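Local coordinates for protein 5-carboxymethyl-2-hydroxymuconate semialdehyde dehydrogenase (Thermus thermophilus, PDB 2D4E) that probably oxidises 5-carboxymethyl-2-hydroxymuconate semialdehyde to the corresponding acid with NAD as cofactor, as a member of the aldehyde dehydrogenase family, at residues C[289-298]-C[321-332]. Numbering follows the deposited sequence.
Sequences ALDAVVFQIF and FVGKVVERARAI
Asp291 OD2 is gripped by Arg328 NH1 and NH2, each at 3.0 Å. Both N-H groups converge end-on in a salt bridge of two bent hydrogen bonds (143°), and the carboxylate plane stands 71° from the guanidinium plane. Arginine suits the place because its chain, bent at chi2 and chi3, spans to the facing helix and offers two donors. From the second subunit, Lys512 bridges to Asp291 OD1, Lys515 to OD2, and the Phe513 carbonyl accepts from Arg328 NH2. Leu290, its CG anti to the backbone N (chi1 177°), enters as a knob among Phe321, Lys324, Val325 and Arg328, with CD1 3.8 Å from Val325 CG2. The Phe321 ring turns its edge to the backbone, CE1 lying 3.7 Å from Leu290 N. Val293 and Val325 rest on Leu311 of strand 310-314 in the mixed sheet, between the helices in sequence. Ile332 CD1 meets Phe298 CD1 at 3.5 Å, and the small Ala329 admits the same ring. A leucine in place of Arg328 would probably leave Asp291 without these two bonds and the carbonyl of Phe513 of the second subunit without this donor. Knob and salt bridge together join helices 286-298 and 315-331, while lysines and arginine probably balance the buried carboxylate's charge at the subunit interface.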
loop_
_atom_site.group_PDB
_atom_site.type_symbol
_atom_site.label_atom_id
_atom_site.label_comp_id
_atom_site.label_asym_id
_atom_site.label_seq_id
_atom_site.Cartn_x
_atom_site.Cartn_y
_atom_site.Cartn_z
ATOM N N ALA C 289 26.167 23.445 7.997
ATOM C CA ALA C 289 26.902 22.567 7.091
ATOM C C ALA C 289 28.246 22.187 7.711
ATOM O O ALA C 289 28.663 21.034 7.639
ATOM C CB ALA C 289 27.115 23.253 5.741
ATOM N N LEU C 290 28.917 23.160 8.327
ATOM C CA LEU C 290 30.203 22.910 8.968
ATOM C C LEU C 290 30.034 21.906 10.112
ATOM O O LEU C 290 30.769 20.923 10.202
ATOM C CB LEU C 290 30.796 24.219 9.506
ATOM C CG LEU C 290 32.124 24.102 10.269
ATOM C CD1 LEU C 290 33.184 23.500 9.359
ATOM C CD2 LEU C 290 32.567 25.481 10.763
ATOM N N ASP C 291 29.068 22.156 10.989
ATOM C CA ASP C 291 28.831 21.247 12.103
ATOM C C ASP C 291 28.556 19.844 11.589
ATOM O O ASP C 291 29.116 18.874 12.088
ATOM C CB ASP C 291 27.635 21.706 12.933
ATOM C CG ASP C 291 27.964 22.864 13.845
ATOM O OD1 ASP C 291 27.017 23.454 14.397
ATOM O OD2 ASP C 291 29.159 23.179 14.020
ATOM N N ALA C 292 27.692 19.750 10.584
ATOM C CA ALA C 292 27.308 18.466 10.010
ATOM C C ALA C 292 28.437 17.662 9.373
ATOM O O ALA C 292 28.616 16.488 9.704
ATOM C CB ALA C 292 26.193 18.671 9.000
ATOM N N VAL C 293 29.195 18.270 8.460
ATOM C CA VAL C 293 30.275 17.534 7.805
ATOM C C VAL C 293 31.387 17.158 8.778
ATOM O O VAL C 293 31.982 16.089 8.660
ATOM C CB VAL C 293 30.872 18.314 6.595
ATOM C CG1 VAL C 293 29.749 18.711 5.630
ATOM C CG2 VAL C 293 31.631 19.545 7.068
ATOM N N VAL C 294 31.670 18.015 9.753
ATOM C CA VAL C 294 32.714 17.664 10.708
ATOM C C VAL C 294 32.264 16.441 11.507
ATOM O O VAL C 294 33.022 15.483 11.693
ATOM C CB VAL C 294 33.018 18.824 11.678
ATOM C CG1 VAL C 294 33.969 18.347 12.774
ATOM C CG2 VAL C 294 33.638 19.985 10.908
ATOM N N PHE C 295 31.021 16.469 11.969
ATOM C CA PHE C 295 30.483 15.355 12.740
ATOM C C PHE C 295 30.335 14.082 11.918
ATOM O O PHE C 295 30.697 13.004 12.371
ATOM C CB PHE C 295 29.118 15.726 13.332
ATOM C CG PHE C 295 28.317 14.535 13.814
ATOM C CD1 PHE C 295 27.522 13.809 12.930
ATOM C CD2 PHE C 295 28.380 14.128 15.141
ATOM C CE1 PHE C 295 26.806 12.697 13.364
ATOM C CE2 PHE C 295 27.668 13.016 15.585
ATOM C CZ PHE C 295 26.880 12.300 14.696
ATOM N N GLN C 296 29.802 14.215 10.707
ATOM C CA GLN C 296 29.553 13.060 9.848
ATOM C C GLN C 296 30.786 12.255 9.420
ATOM O O GLN C 296 30.659 11.107 8.993
ATOM C CB GLN C 296 28.746 13.491 8.617
ATOM C CG GLN C 296 27.916 12.366 8.010
ATOM C CD GLN C 296 27.006 11.705 9.037
ATOM O OE1 GLN C 296 26.146 12.354 9.627
ATOM N NE2 GLN C 296 27.203 10.410 9.260
ATOM N N ILE C 297 31.975 12.837 9.520
ATOM C CA ILE C 297 33.166 12.085 9.150
ATOM C C ILE C 297 33.995 11.696 10.375
ATOM O O ILE C 297 34.524 10.592 10.437
ATOM C CB ILE C 297 34.080 12.862 8.144
ATOM C CG1 ILE C 297 35.338 12.039 7.841
ATOM C CG2 ILE C 297 34.520 14.190 8.732
ATOM C CD1 ILE C 297 35.067 10.614 7.368
ATOM N N PHE C 298 34.082 12.584 11.359
ATOM C CA PHE C 298 34.892 12.301 12.537
ATOM C C PHE C 298 34.218 11.600 13.715
ATOM O O PHE C 298 34.905 11.018 14.551
ATOM C CB PHE C 298 35.591 13.586 12.998
ATOM C CG PHE C 298 36.512 14.168 11.955
ATOM C CD1 PHE C 298 36.383 15.495 11.549
ATOM C CD2 PHE C 298 37.479 13.372 11.343
ATOM C CE1 PHE C 298 37.202 16.020 10.541
ATOM C CE2 PHE C 298 38.300 13.879 10.339
ATOM C CZ PHE C 298 38.164 15.207 9.933
ATOM N N PHE C 321 35.614 27.589 3.619
ATOM C CA PHE C 321 34.896 26.497 4.269
ATOM C C PHE C 321 35.821 25.362 4.680
ATOM O O PHE C 321 35.790 24.910 5.825
ATOM C CB PHE C 321 33.796 25.946 3.353
ATOM C CG PHE C 321 32.881 24.964 4.036
ATOM C CD1 PHE C 321 31.878 25.410 4.897
ATOM C CD2 PHE C 321 33.047 23.592 3.849
ATOM C CE1 PHE C 321 31.054 24.500 5.567
ATOM C CE2 PHE C 321 32.232 22.673 4.513
ATOM C CZ PHE C 321 31.232 23.126 5.375
ATOM N N VAL C 322 36.641 24.897 3.743
ATOM C CA VAL C 322 37.565 23.813 4.037
ATOM C C VAL C 322 38.532 24.240 5.131
ATOM O O VAL C 322 38.919 23.434 5.979
ATOM C CB VAL C 322 38.338 23.391 2.780
ATOM C CG1 VAL C 322 39.406 22.349 3.137
ATOM C CG2 VAL C 322 37.361 22.816 1.762
ATOM N N GLY C 323 38.912 25.515 5.113
ATOM C CA GLY C 323 39.802 26.028 6.134
ATOM C C GLY C 323 39.127 25.874 7.484
ATOM O O GLY C 323 39.774 25.527 8.478
ATOM N N LYS C 324 37.822 26.125 7.528
ATOM C CA LYS C 324 37.085 25.991 8.779
ATOM C C LYS C 324 36.938 24.534 9.206
ATOM O O LYS C 324 36.887 24.237 10.398
ATOM C CB LYS C 324 35.717 26.665 8.662
ATOM C CG LYS C 324 35.820 28.177 8.797
ATOM C CD LYS C 324 34.560 28.893 8.380
ATOM C CE LYS C 324 34.790 30.392 8.415
ATOM N NZ LYS C 324 33.698 31.122 7.731
ATOM N N VAL C 325 36.884 23.626 8.238
ATOM C CA VAL C 325 36.771 22.210 8.558
ATOM C C VAL C 325 38.076 21.778 9.223
ATOM O O VAL C 325 38.073 21.054 10.222
ATOM C CB VAL C 325 36.539 21.355 7.284
ATOM C CG1 VAL C 325 36.690 19.876 7.613
ATOM C CG2 VAL C 325 35.140 21.623 6.722
ATOM N N VAL C 326 39.190 22.244 8.664
ATOM C CA VAL C 326 40.514 21.919 9.184
ATOM C C VAL C 326 40.709 22.358 10.639
ATOM O O VAL C 326 41.209 21.587 11.457
ATOM C CB VAL C 326 41.621 22.560 8.313
ATOM C CG1 VAL C 326 42.997 22.319 8.935
ATOM C CG2 VAL C 326 41.566 21.982 6.907
ATOM N N GLU C 327 40.324 23.587 10.965
ATOM C CA GLU C 327 40.480 24.071 12.333
ATOM C C GLU C 327 39.598 23.298 13.307
ATOM O O GLU C 327 39.993 23.054 14.444
ATOM C CB GLU C 327 40.180 25.573 12.420
ATOM C CG GLU C 327 41.225 26.440 11.719
ATOM C CD GLU C 327 42.657 26.025 12.059
ATOM O OE1 GLU C 327 43.001 25.995 13.263
ATOM O OE2 GLU C 327 43.441 25.727 11.123
ATOM N N ARG C 328 38.408 22.908 12.868
ATOM C CA ARG C 328 37.529 22.133 13.735
ATOM C C ARG C 328 38.160 20.756 13.988
ATOM O O ARG C 328 38.175 20.264 15.114
ATOM C CB ARG C 328 36.143 21.995 13.095
ATOM C CG ARG C 328 35.320 23.281 13.144
ATOM C CD ARG C 328 34.792 23.546 14.548
ATOM N NE ARG C 328 33.746 22.588 14.896
ATOM C CZ ARG C 328 32.471 22.692 14.521
ATOM N NH1 ARG C 328 32.067 23.728 13.795
ATOM N NH2 ARG C 328 31.609 21.735 14.838
ATOM N N ALA C 329 38.698 20.141 12.942
ATOM C CA ALA C 329 39.336 18.832 13.072
ATOM C C ALA C 329 40.549 18.924 13.999
ATOM O O ALA C 329 40.835 17.999 14.768
ATOM C CB ALA C 329 39.768 18.325 11.703
ATOM N N ARG C 330 41.259 20.046 13.913
ATOM C CA ARG C 330 42.443 20.281 14.731
ATOM C C ARG C 330 42.046 20.354 16.204
ATOM O O ARG C 330 42.773 19.883 17.078
ATOM C CB ARG C 330 43.114 21.600 14.322
ATOM C CG ARG C 330 44.575 21.708 14.726
ATOM C CD ARG C 330 45.116 23.129 14.562
ATOM N NE ARG C 330 45.074 23.629 13.188
ATOM C CZ ARG C 330 45.815 23.160 12.188
ATOM N NH1 ARG C 330 46.665 22.161 12.392
ATOM N NH2 ARG C 330 45.726 23.712 10.985
ATOM N N ALA C 331 40.880 20.937 16.467
ATOM C CA ALA C 331 40.383 21.091 17.833
ATOM C C ALA C 331 39.777 19.826 18.449
ATOM O O ALA C 331 39.574 19.769 19.662
ATOM C CB ALA C 331 39.363 22.227 17.879
ATOM N N ILE C 332 39.483 18.821 17.628
ATOM C CA ILE C 332 38.900 17.575 18.130
ATOM C C ILE C 332 39.754 16.954 19.243
ATOM O O ILE C 332 40.948 16.724 19.059
ATOM C CB ILE C 332 38.728 16.541 16.985
ATOM C CG1 ILE C 332 37.689 17.053 15.980
ATOM C CG2 ILE C 332 38.314 15.193 17.550
ATOM C CD1 ILE C 332 37.545 16.203 14.741
#